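Local coordinates for protein SusD homolog (Bacteroides ovatus, PDB 4F53) that probably binds mucin O-glycans at the cell surface, as a SusD-type lipoprotein of the outer membrane with a TPR-like helical fold, at residues L125-T128 against P133-Y136; A154-M159 against H514-C519; N294-E299 against K397-Q402; A63-G68 against W317-S322. One frame throughout, in Å; residues are numbered along the deposited sequence.

In the fold
Four contacts tie together two regions of a mostly helical chain. From the N terminus, 63-68 opens the long loop that contact 4 closes at 317-322. Inside that loop lies contact 1, a local closure where the chain after helix 110-131 folds back on the helix end. Helix 152-173 follows and opens contact 2, which crosses contact 4 and closes only at 514-519, near the C terminus. Contact 3, 294-299 with 397-402, is nested within contact 2 and crosses contact 4. Contacts 1 and 2 touch where helices 110-131 and 152-173 pack, as L125 meets Y156. Contacts 3 and 4 touch through W317, on the other side of the chain's centre from contact 2.

Contact 1 of 4, residues L125-T128 against P133-Y136; sequences LRVT and PIPY
This is a small, buried, apolar contact in the TPR-like helical fold. The chain leaving helix 110-131 turns back and lays I134 against the last turns of that helix. No hydrogen bond joins the two segments. I134 does the touching with both branches. Its CG2 meets CG1 of V127 at 3.9 Å, the two side chains crossing obliquely. Its CD1 lies over the root of T128, 3.9 Å from CB and 4.0 Å from N. The first torsion of I134 explains this split: CG1 sits between the backbone N and carbonyl carbon (chi1 60°), which carries CD1 to T128 and leaves CG2 for V127. An alanine here would remove both branches and would probably leave a gap beside V127 and T128. Y93 of helix 82-106 also packs on I134, and F89 and F92 of the same helix pack on V127. The backbone of I134 is tied to D150, just ahead of helix 152-173. The hydroxyl of T128 serves another purpose, bonding to G132 O and to Q152. CB of T128 rests 4.0 Å from CG1 of I134.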
loop_
_atom_site.group_PDB
_atom_site.type_symbol
_atom_site.label_atom_id
_atom_site.label_comp_id
_atom_site.label_asym_id
_atom_site.label_seq_id
_atom_site.Cartn_x
_atom_site.Cartn_y
_atom_site.Cartn_z
ATOM N N LEU A 125 5.595 0.714 -10.045
ATOM C CA LEU A 125 5.833 1.569 -8.865
ATOM C C LEU A 125 5.808 0.682 -7.610
ATOM O O LEU A 125 6.675 0.836 -6.779
ATOM C CB LEU A 125 4.806 2.719 -8.744
ATOM C CG LEU A 125 4.988 3.728 -7.581
ATOM C CD1 LEU A 125 6.328 4.495 -7.700
ATOM C CD2 LEU A 125 3.830 4.718 -7.542
ATOM N N ARG A 126 4.852 -0.270 -7.501
ATOM C CA ARG A 126 4.786 -1.234 -6.377
ATOM C C ARG A 126 6.072 -2.061 -6.311
ATOM O O ARG A 126 6.618 -2.261 -5.232
ATOM C CB ARG A 126 3.612 -2.231 -6.504
ATOM C CG ARG A 126 2.232 -1.662 -6.680
ATOM C CD ARG A 126 1.249 -2.802 -6.888
ATOM N NE ARG A 126 1.383 -3.785 -5.812
ATOM C CZ ARG A 126 0.408 -4.192 -5.014
ATOM N NH1 ARG A 126 -0.831 -3.753 -5.194
ATOM N NH2 ARG A 126 0.657 -5.061 -4.048
ATOM N N VAL A 127 6.525 -2.557 -7.481
ATOM C CA VAL A 127 7.706 -3.413 -7.633
ATOM C C VAL A 127 8.999 -2.647 -7.263
ATOM O O VAL A 127 9.775 -3.172 -6.459
ATOM C CB VAL A 127 7.793 -4.082 -9.036
ATOM C CG1 VAL A 127 8.963 -5.067 -9.094
ATOM C CG2 VAL A 127 6.470 -4.782 -9.395
ATOM N N THR A 128 9.222 -1.427 -7.802
ATOM C CA THR A 128 10.429 -0.694 -7.419
ATOM C C THR A 128 10.351 -0.287 -5.929
ATOM O O THR A 128 11.365 -0.331 -5.228
ATOM C CB THR A 128 10.785 0.477 -8.355
ATOM O OG1 THR A 128 12.046 0.956 -7.915
ATOM C CG2 THR A 128 9.769 1.644 -8.320
ATOM N N PRO A 133 16.308 -1.068 -7.291
ATOM C CA PRO A 133 16.559 -1.242 -8.741
ATOM C C PRO A 133 15.756 -2.419 -9.319
ATOM O O PRO A 133 15.626 -3.456 -8.658
ATOM C CB PRO A 133 18.081 -1.522 -8.819
ATOM C CG PRO A 133 18.628 -0.955 -7.568
ATOM C CD PRO A 133 17.566 -1.181 -6.523
ATOM N N ILE A 134 15.174 -2.241 -10.517
ATOM C CA ILE A 134 14.374 -3.291 -11.173
ATOM C C ILE A 134 14.556 -3.234 -12.709
ATOM O O ILE A 134 14.863 -2.153 -13.236
ATOM C CB ILE A 134 12.831 -3.166 -10.809
ATOM C CG1 ILE A 134 12.231 -1.802 -11.252
ATOM C CG2 ILE A 134 12.511 -3.501 -9.331
ATOM C CD1 ILE A 134 10.721 -1.807 -11.524
ATOM N N PRO A 135 14.295 -4.330 -13.463
ATOM C CA PRO A 135 14.261 -4.192 -14.929
ATOM C C PRO A 135 13.046 -3.327 -15.308
ATOM O O PRO A 135 11.917 -3.598 -14.864
ATOM C CB PRO A 135 14.149 -5.637 -15.449
ATOM C CG PRO A 135 14.185 -6.519 -14.249
ATOM C CD PRO A 135 13.920 -5.696 -13.038
ATOM N N TYR A 136 13.289 -2.216 -16.029
ATOM C CA TYR A 136 12.220 -1.293 -16.408
ATOM C C TYR A 136 12.397 -0.791 -17.867
ATOM O O TYR A 136 11.741 -1.319 -18.774
ATOM C CB TYR A 136 12.079 -0.131 -15.394
ATOM C CG TYR A 136 10.808 0.663 -15.596
ATOM C CD1 TYR A 136 9.558 0.102 -15.323
ATOM C CD2 TYR A 136 10.845 1.951 -16.117
ATOM C CE1 TYR A 136 8.377 0.806 -15.577
ATOM C CE2 TYR A 136 9.672 2.670 -16.353
ATOM C CZ TYR A 136 8.441 2.086 -16.098
ATOM O OH TYR A 136 7.283 2.772 -16.351
#

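Contact 2 of 4, residues A154-M159 against H514-C519; sequences AVYAKM and HVWWDC
Y156 meets two tryptophans in a row, W516 and W517, and no hydrogen bond links the two segments directly. The base of the tyrosine touches W516: CZ3 of the indole lies 3.8 Å from CG of Y156 and 3.9 Å from its CB. The far end touches W517, whose CD1 is 3.7 Å from CZ of Y156. Both ring pairs are oblique, with planes at 56° for W516 and 60° for W517. The first torsions differ: CG of W516 lies anti to the backbone N (chi1 167°), that of W517 between N and the carbonyl carbon, and each indole meets a different part of the tyrosine.

The polar ends share a partner. D129 OD1 is hydrogen-bonded to Y156 OH and to W517 NE1, and R207 also bonds the tyrosine hydroxyl. This fixes both groups in a buried place. Further out, V515 CG2 sits 3.5 Å above the W517 ring, over its centre. A type I beta turn from V515 to D518 presents the two indoles, closed by D518 N to V515 O at 3.1 Å. H514 ND1 then bonds D518 O at 3.0 Å. The whole is an aromatic cluster joining the C-terminal loop to helix 152-173 of the TPR-like fold.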
loop_
_atom_site.group_PDB
_atom_site.type_symbol
_atom_site.label_atom_id
_atom_site.label_comp_id
_atom_site.label_asym_id
_atom_site.label_seq_id
_atom_site.Cartn_x
_atom_site.Cartn_y
_atom_site.Cartn_z
ATOM N N ALA A 154 16.490 6.168 -11.800
ATOM C CA ALA A 154 16.208 6.105 -13.232
ATOM C C ALA A 154 14.775 5.620 -13.493
ATOM O O ALA A 154 14.132 6.127 -14.408
ATOM C CB ALA A 154 17.214 5.196 -13.947
ATOM N N VAL A 155 14.250 4.700 -12.662
ATOM C CA VAL A 155 12.866 4.199 -12.769
ATOM C C VAL A 155 11.892 5.349 -12.484
ATOM O O VAL A 155 11.013 5.608 -13.309
ATOM C CB VAL A 155 12.606 2.990 -11.849
ATOM C CG1 VAL A 155 11.132 2.589 -11.873
ATOM C CG2 VAL A 155 13.494 1.804 -12.236
ATOM N N TYR A 156 12.085 6.069 -11.350
ATOM C CA TYR A 156 11.239 7.205 -10.976
ATOM C C TYR A 156 11.307 8.326 -12.026
ATOM O O TYR A 156 10.267 8.852 -12.399
ATOM C CB TYR A 156 11.630 7.740 -9.577
ATOM C CG TYR A 156 10.795 7.143 -8.460
ATOM C CD1 TYR A 156 10.966 5.812 -8.063
ATOM C CD2 TYR A 156 9.832 7.901 -7.805
ATOM C CE1 TYR A 156 10.199 5.261 -7.033
ATOM C CE2 TYR A 156 9.048 7.356 -6.790
ATOM C CZ TYR A 156 9.238 6.036 -6.402
ATOM O OH TYR A 156 8.445 5.511 -5.408
ATOM N N ALA A 157 12.516 8.652 -12.536
ATOM C CA ALA A 157 12.690 9.711 -13.534
ATOM C C ALA A 157 11.972 9.362 -14.843
ATOM O O ALA A 157 11.274 10.219 -15.385
ATOM C CB ALA A 157 14.165 9.978 -13.789
ATOM N N LYS A 158 12.101 8.109 -15.327
ATOM C CA LYS A 158 11.416 7.690 -16.554
ATOM C C LYS A 158 9.881 7.705 -16.339
ATOM O O LYS A 158 9.161 8.280 -17.151
ATOM C CB LYS A 158 11.901 6.317 -17.034
ATOM C CG LYS A 158 11.178 5.858 -18.281
ATOM C CD LYS A 158 11.735 4.586 -18.896
ATOM C CE LYS A 158 10.666 3.823 -19.658
ATOM N NZ LYS A 158 10.002 4.636 -20.726
HETATM N N MSE A 159 9.399 7.150 -15.223
HETATM C CA MSE A 159 7.978 7.125 -14.880
HETATM C C MSE A 159 7.381 8.516 -14.829
HETATM O O MSE A 159 6.312 8.734 -15.402
HETATM C CB MSE A 159 7.741 6.447 -13.509
HETATM C CG MSE A 159 7.878 4.920 -13.537
HETATM SE SE MSE A 159 7.662 4.235 -11.717
HETATM C CE MSE A 159 7.579 2.398 -12.246
ATOM N N HIS A 514 17.988 0.098 2.630
ATOM C CA HIS A 514 17.079 1.166 2.241
ATOM C C HIS A 514 17.178 1.384 0.752
ATOM O O HIS A 514 18.277 1.427 0.198
ATOM C CB HIS A 514 17.391 2.473 2.985
ATOM C CG HIS A 514 17.006 2.457 4.429
ATOM N ND1 HIS A 514 16.606 3.617 5.083
ATOM C CD2 HIS A 514 16.998 1.427 5.319
ATOM C CE1 HIS A 514 16.344 3.257 6.332
ATOM N NE2 HIS A 514 16.569 1.946 6.524
ATOM N N VAL A 515 16.033 1.503 0.104
ATOM C CA VAL A 515 15.914 1.837 -1.312
ATOM C C VAL A 515 16.260 3.352 -1.428
ATOM O O VAL A 515 16.364 4.061 -0.407
ATOM C CB VAL A 515 14.525 1.442 -1.938
ATOM C CG1 VAL A 515 14.275 -0.055 -1.803
ATOM C CG2 VAL A 515 13.366 2.234 -1.324
ATOM N N TRP A 516 16.508 3.812 -2.654
ATOM C CA TRP A 516 16.912 5.179 -2.973
ATOM C C TRP A 516 16.029 6.282 -2.290
ATOM O O TRP A 516 16.609 7.177 -1.678
ATOM C CB TRP A 516 16.939 5.337 -4.496
ATOM C CG TRP A 516 17.040 6.745 -4.996
ATOM C CD1 TRP A 516 18.159 7.521 -5.062
ATOM C CD2 TRP A 516 15.975 7.520 -5.560
ATOM N NE1 TRP A 516 17.850 8.752 -5.611
ATOM C CE2 TRP A 516 16.520 8.769 -5.944
ATOM C CE3 TRP A 516 14.604 7.275 -5.785
ATOM C CZ2 TRP A 516 15.743 9.776 -6.522
ATOM C CZ3 TRP A 516 13.845 8.263 -6.399
ATOM C CH2 TRP A 516 14.413 9.500 -6.744
ATOM N N TRP A 517 14.676 6.220 -2.358
ATOM C CA TRP A 517 13.828 7.283 -1.764
ATOM C C TRP A 517 13.780 7.216 -0.240
ATOM O O TRP A 517 13.393 8.197 0.407
ATOM C CB TRP A 517 12.381 7.293 -2.348
ATOM C CG TRP A 517 11.630 5.984 -2.357
ATOM C CD1 TRP A 517 11.282 5.253 -3.459
ATOM C CD2 TRP A 517 11.046 5.301 -1.223
ATOM N NE1 TRP A 517 10.588 4.121 -3.078
ATOM C CE2 TRP A 517 10.433 4.124 -1.715
ATOM C CE3 TRP A 517 10.993 5.560 0.165
ATOM C CZ2 TRP A 517 9.831 3.177 -0.863
ATOM C CZ3 TRP A 517 10.409 4.617 1.009
ATOM C CH2 TRP A 517 9.826 3.447 0.494
ATOM N N ASP A 518 14.163 6.062 0.343
ATOM C CA ASP A 518 14.104 5.834 1.794
ATOM C C ASP A 518 15.352 6.415 2.438
ATOM O O ASP A 518 16.217 5.685 2.924
ATOM C CB ASP A 518 13.925 4.333 2.082
ATOM C CG ASP A 518 13.656 3.946 3.525
ATOM O OD1 ASP A 518 13.547 4.854 4.373
ATOM O OD2 ASP A 518 13.562 2.714 3.809
ATOM N N CYS A 519 15.443 7.747 2.447
ATOM C CA CYS A 519 16.637 8.404 2.971
ATOM C C CYS A 519 16.294 9.578 3.881
ATOM O O CYS A 519 17.071 10.539 3.932
ATOM C CB CYS A 519 17.551 8.837 1.825
ATOM S SG CYS A 519 16.725 9.873 0.587
#

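Contact 3 of 4, residues N294-E299 against K397-Q402; sequences NAYTGE and KGQSAQ
Two surface loops meet at a type II beta turn that runs from Q399 to Q402, far from the centre of the chain. The first residue of the turn, Q399, carries the contact. Its amide pairs with T297 through both ends. OE1 accepts from T297 N at 3.0 Å, a nearly straight bond (166°) with the donor tilted from the carbonyl plane. NE2 donates to OG1 of T297 at 2.9 Å, with the hydroxyl close to the amide plane. These two bonds should hold the amide against flipping. The glutamine chain is bent at chi2 (-67°), which brings the amide obliquely against the ring of Y296. CD1 of Y296 lies 3.4 Å from Q399 OE1, and ring and amide planes are 54° apart.

Y296 is itself fixed. Its hydroxyl donates to E299 O, and G298 N lies over the centre of one ring face. F288 also meets this ring. The ring of W317 packs against A295 and Q399, so the contact adjoins the neighbouring loop. Q402 closes the turn with its backbone N on Q399 O. One water completes the join: it donates to Q399 OE1 at 2.7 Å and to A295 O at 3.3 Å, and accepts from S400 N at 2.9 Å.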
loop_
_atom_site.group_PDB
_atom_site.type_symbol
_atom_site.label_atom_id
_atom_site.label_comp_id
_atom_site.label_asym_id
_atom_site.label_seq_id
_atom_site.Cartn_x
_atom_site.Cartn_y
_atom_site.Cartn_z
ATOM N N ASN A 294 -17.840 -20.810 24.030
ATOM C CA ASN A 294 -18.289 -20.069 25.211
ATOM C C ASN A 294 -17.409 -20.294 26.446
ATOM O O ASN A 294 -17.816 -19.921 27.549
ATOM C CB ASN A 294 -19.758 -20.325 25.534
ATOM C CG ASN A 294 -20.651 -19.404 24.756
ATOM O OD1 ASN A 294 -21.141 -19.747 23.672
ATOM N ND2 ASN A 294 -20.800 -18.180 25.250
ATOM N N ALA A 295 -16.172 -20.799 26.262
ATOM C CA ALA A 295 -15.228 -20.958 27.376
ATOM C C ALA A 295 -14.552 -19.606 27.706
ATOM O O ALA A 295 -14.042 -19.435 28.814
ATOM C CB ALA A 295 -14.190 -22.019 27.048
ATOM N N TYR A 296 -14.574 -18.641 26.750
ATOM C CA TYR A 296 -14.003 -17.294 26.893
ATOM C C TYR A 296 -14.735 -16.501 27.994
ATOM O O TYR A 296 -15.967 -16.387 27.962
ATOM C CB TYR A 296 -14.076 -16.561 25.548
ATOM C CG TYR A 296 -13.568 -15.137 25.573
ATOM C CD1 TYR A 296 -12.211 -14.860 25.741
ATOM C CD2 TYR A 296 -14.433 -14.065 25.364
ATOM C CE1 TYR A 296 -11.740 -13.549 25.768
ATOM C CE2 TYR A 296 -13.961 -12.754 25.314
ATOM C CZ TYR A 296 -12.616 -12.499 25.543
ATOM O OH TYR A 296 -12.158 -11.203 25.540
ATOM N N THR A 297 -13.971 -15.953 28.961
ATOM C CA THR A 297 -14.518 -15.247 30.134
ATOM C C THR A 297 -14.503 -13.726 29.997
ATOM O O THR A 297 -15.110 -13.032 30.822
ATOM C CB THR A 297 -13.781 -15.657 31.426
ATOM O OG1 THR A 297 -12.453 -15.131 31.405
ATOM C CG2 THR A 297 -13.757 -17.161 31.637
ATOM N N GLY A 298 -13.803 -13.219 28.994
ATOM C CA GLY A 298 -13.712 -11.783 28.766
ATOM C C GLY A 298 -14.925 -11.206 28.058
ATOM O O GLY A 298 -15.988 -11.831 27.992
ATOM N N GLU A 299 -14.747 -10.013 27.502
ATOM C CA GLU A 299 -15.760 -9.274 26.749
ATOM C C GLU A 299 -15.372 -9.209 25.271
ATOM O O GLU A 299 -14.195 -9.378 24.934
ATOM C CB GLU A 299 -15.901 -7.844 27.313
ATOM C CG GLU A 299 -16.271 -7.782 28.797
ATOM C CD GLU A 299 -15.289 -7.120 29.758
ATOM O OE1 GLU A 299 -14.397 -6.363 29.305
ATOM O OE2 GLU A 299 -15.429 -7.355 30.982
ATOM N N LYS A 397 -4.845 -13.362 26.992
ATOM C CA LYS A 397 -3.935 -13.511 28.136
ATOM C C LYS A 397 -4.690 -14.099 29.352
ATOM O O LYS A 397 -5.743 -13.583 29.738
ATOM C CB LYS A 397 -3.263 -12.174 28.492
ATOM C CG LYS A 397 -2.272 -12.301 29.640
ATOM C CD LYS A 397 -2.033 -10.972 30.309
ATOM C CE LYS A 397 -1.148 -11.109 31.520
ATOM N NZ LYS A 397 -0.784 -9.779 32.065
ATOM N N GLY A 398 -4.169 -15.209 29.880
ATOM C CA GLY A 398 -4.759 -15.915 31.008
ATOM C C GLY A 398 -5.989 -16.767 30.717
ATOM O O GLY A 398 -6.515 -17.400 31.639
ATOM N N GLN A 399 -6.485 -16.785 29.452
ATOM C CA GLN A 399 -7.660 -17.585 29.073
ATOM C C GLN A 399 -7.318 -19.089 29.030
ATOM O O GLN A 399 -6.145 -19.461 28.979
ATOM C CB GLN A 399 -8.264 -17.124 27.729
ATOM C CG GLN A 399 -8.952 -15.756 27.769
ATOM C CD GLN A 399 -10.214 -15.734 28.615
ATOM O OE1 GLN A 399 -11.109 -16.576 28.481
ATOM N NE2 GLN A 399 -10.350 -14.726 29.459
ATOM N N SER A 400 -8.350 -19.935 29.085
ATOM C CA SER A 400 -8.237 -21.393 29.112
ATOM C C SER A 400 -7.488 -21.960 27.894
ATOM O O SER A 400 -7.895 -21.733 26.748
ATOM C CB SER A 400 -9.619 -22.026 29.213
ATOM O OG SER A 400 -9.486 -23.398 29.530
ATOM N N ALA A 401 -6.377 -22.701 28.168
ATOM C CA ALA A 401 -5.487 -23.351 27.190
ATOM C C ALA A 401 -4.769 -22.335 26.265
ATOM O O ALA A 401 -4.106 -22.755 25.311
ATOM C CB ALA A 401 -6.264 -24.367 26.348
ATOM N N GLN A 402 -4.887 -21.014 26.557
ATOM C CA GLN A 402 -4.266 -19.930 25.792
ATOM C C GLN A 402 -2.952 -19.593 26.466
ATOM O O GLN A 402 -2.923 -18.800 27.402
ATOM C CB GLN A 402 -5.201 -18.701 25.665
ATOM C CG GLN A 402 -6.643 -18.984 25.185
ATOM C CD GLN A 402 -6.727 -19.768 23.913
ATOM O OE1 GLN A 402 -6.464 -19.257 22.829
ATOM N NE2 GLN A 402 -7.080 -21.036 24.019
HETATM O O HOH W 1 -10.955 -18.967 29.776
#

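Contact 4 of 4, residues A63-G68 against W317-S322; sequences ADSNLG and WSQGSS
The CA atoms of S65 and Q319 lie 6.1 Å apart, where the chain leaves strand 62-64 and passes a short 3-10 segment at 318-320. The central link is one hydrogen bond from side chain to backbone. NE2 of Q319 donates to S65 O at 2.8 Å. The bond is almost straight (178°), lies nearly along the C=O axis, and keeps the acceptor in the amide plane. The glutamine chain is extended beyond CG (chi2 176°), and this length carries the amide across to the carbonyl.

L67 comes from the opposite direction. Its CG rests 3.8 Å from Q319 NE2 and its CD1 4.0 Å from Q319 CD, while CD2 meets S318 CB at 4.1 Å. A water accepts from L67 N at 2.8 Å and, weakly, from Q319 NE2. The hydroxyls of S65 and S318 turn to S259 O and N315 O. Within its own loop, N66 OD1 accepts from G68 N in an Asx turn. S318 O takes both S321 N and S321 OG.

With an alanine in place of Q319, S65 O would probably lose this donor and L67 the amide it lies against. The backbone O of Q319, for its part, accepts from R262 of strand 261-263, the partner of strand 62-64. The chemistry implies a specific polar link at a partly buried join, with one straight bond setting the amide's direction and leucine contacts beside it.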
loop_
_atom_site.group_PDB
_atom_site.type_symbol
_atom_site.label_atom_id
_atom_site.label_comp_id
_atom_site.label_asym_id
_atom_site.label_seq_id
_atom_site.Cartn_x
_atom_site.Cartn_y
_atom_site.Cartn_z
ATOM N N ALA A 63 -2.854 -8.963 10.499
ATOM C CA ALA A 63 -2.160 -9.941 11.311
ATOM C C ALA A 63 -2.545 -11.308 10.796
ATOM O O ALA A 63 -3.717 -11.673 10.855
ATOM C CB ALA A 63 -2.531 -9.786 12.781
ATOM N N ASP A 64 -1.575 -12.063 10.273
ATOM C CA ASP A 64 -1.770 -13.449 9.842
ATOM C C ASP A 64 -2.304 -14.256 11.034
ATOM O O ASP A 64 -1.895 -14.011 12.172
ATOM C CB ASP A 64 -0.469 -14.032 9.272
ATOM C CG ASP A 64 0.149 -13.197 8.133
ATOM O OD1 ASP A 64 -0.624 -12.720 7.249
ATOM O OD2 ASP A 64 1.411 -13.005 8.133
ATOM N N SER A 65 -3.298 -15.128 10.778
ATOM C CA SER A 65 -4.005 -15.924 11.798
ATOM C C SER A 65 -4.175 -17.390 11.349
ATOM O O SER A 65 -5.172 -18.028 11.672
ATOM C CB SER A 65 -5.366 -15.302 12.103
ATOM O OG SER A 65 -6.140 -15.201 10.921
ATOM N N ASN A 66 -3.216 -17.906 10.583
ATOM C CA ASN A 66 -3.240 -19.290 10.142
ATOM C C ASN A 66 -2.655 -20.154 11.284
ATOM O O ASN A 66 -1.502 -19.959 11.692
ATOM C CB ASN A 66 -2.468 -19.448 8.822
ATOM C CG ASN A 66 -2.418 -20.860 8.305
ATOM O OD1 ASN A 66 -1.729 -21.711 8.844
ATOM N ND2 ASN A 66 -3.136 -21.137 7.242
ATOM N N LEU A 67 -3.463 -21.085 11.807
ATOM C CA LEU A 67 -3.083 -21.922 12.949
ATOM C C LEU A 67 -2.425 -23.250 12.525
ATOM O O LEU A 67 -2.106 -24.067 13.383
ATOM C CB LEU A 67 -4.320 -22.196 13.839
ATOM C CG LEU A 67 -5.211 -20.991 14.194
ATOM C CD1 LEU A 67 -6.454 -21.429 14.966
ATOM C CD2 LEU A 67 -4.435 -19.906 14.937
ATOM N N GLY A 68 -2.197 -23.431 11.226
ATOM C CA GLY A 68 -1.577 -24.633 10.682
ATOM C C GLY A 68 -0.064 -24.701 10.826
ATOM O O GLY A 68 0.583 -23.769 11.333
ATOM N N TRP A 317 -7.451 -19.595 20.131
ATOM C CA TRP A 317 -8.647 -18.766 19.928
ATOM C C TRP A 317 -8.368 -17.492 19.131
ATOM O O TRP A 317 -9.264 -16.656 19.010
ATOM C CB TRP A 317 -9.316 -18.406 21.272
ATOM C CG TRP A 317 -9.777 -19.586 22.084
ATOM C CD1 TRP A 317 -9.883 -20.882 21.672
ATOM C CD2 TRP A 317 -10.198 -19.564 23.451
ATOM N NE1 TRP A 317 -10.283 -21.676 22.710
ATOM C CE2 TRP A 317 -10.505 -20.891 23.814
ATOM C CE3 TRP A 317 -10.364 -18.544 24.404
ATOM C CZ2 TRP A 317 -10.963 -21.233 25.098
ATOM C CZ3 TRP A 317 -10.795 -18.884 25.680
ATOM C CH2 TRP A 317 -11.088 -20.213 26.019
ATOM N N SER A 318 -7.162 -17.380 18.528
ATOM C CA SER A 318 -6.691 -16.225 17.740
ATOM C C SER A 318 -7.630 -15.760 16.624
ATOM O O SER A 318 -7.649 -14.562 16.323
ATOM C CB SER A 318 -5.325 -16.510 17.123
ATOM O OG SER A 318 -4.371 -16.630 18.158
ATOM N N GLN A 319 -8.403 -16.671 16.007
ATOM C CA GLN A 319 -9.295 -16.261 14.905
ATOM C C GLN A 319 -10.571 -15.572 15.446
ATOM O O GLN A 319 -11.315 -14.996 14.669
ATOM C CB GLN A 319 -9.598 -17.418 13.957
ATOM C CG GLN A 319 -8.323 -17.964 13.288
ATOM C CD GLN A 319 -8.549 -19.173 12.410
ATOM O OE1 GLN A 319 -9.605 -19.807 12.425
ATOM N NE2 GLN A 319 -7.568 -19.498 11.591
ATOM N N GLY A 320 -10.720 -15.517 16.773
ATOM C CA GLY A 320 -11.770 -14.764 17.441
ATOM C C GLY A 320 -11.495 -13.262 17.399
ATOM O O GLY A 320 -12.376 -12.468 17.716
ATOM N N SER A 321 -10.267 -12.844 17.001
ATOM C CA SER A 321 -9.849 -11.438 16.836
ATOM C C SER A 321 -10.716 -10.759 15.787
ATOM O O SER A 321 -11.268 -11.450 14.925
ATOM C CB SER A 321 -8.377 -11.352 16.427
ATOM O OG SER A 321 -7.558 -11.990 17.392
ATOM N N SER A 322 -10.829 -9.418 15.848
ATOM C CA SER A 322 -11.599 -8.610 14.885
ATOM C C SER A 322 -11.226 -8.969 13.452
ATOM O O SER A 322 -10.048 -9.146 13.123
ATOM C CB SER A 322 -11.398 -7.116 15.126
ATOM O OG SER A 322 -12.195 -6.689 16.221
HETATM O O HOH W 2 -5.690 -21.939 10.389
#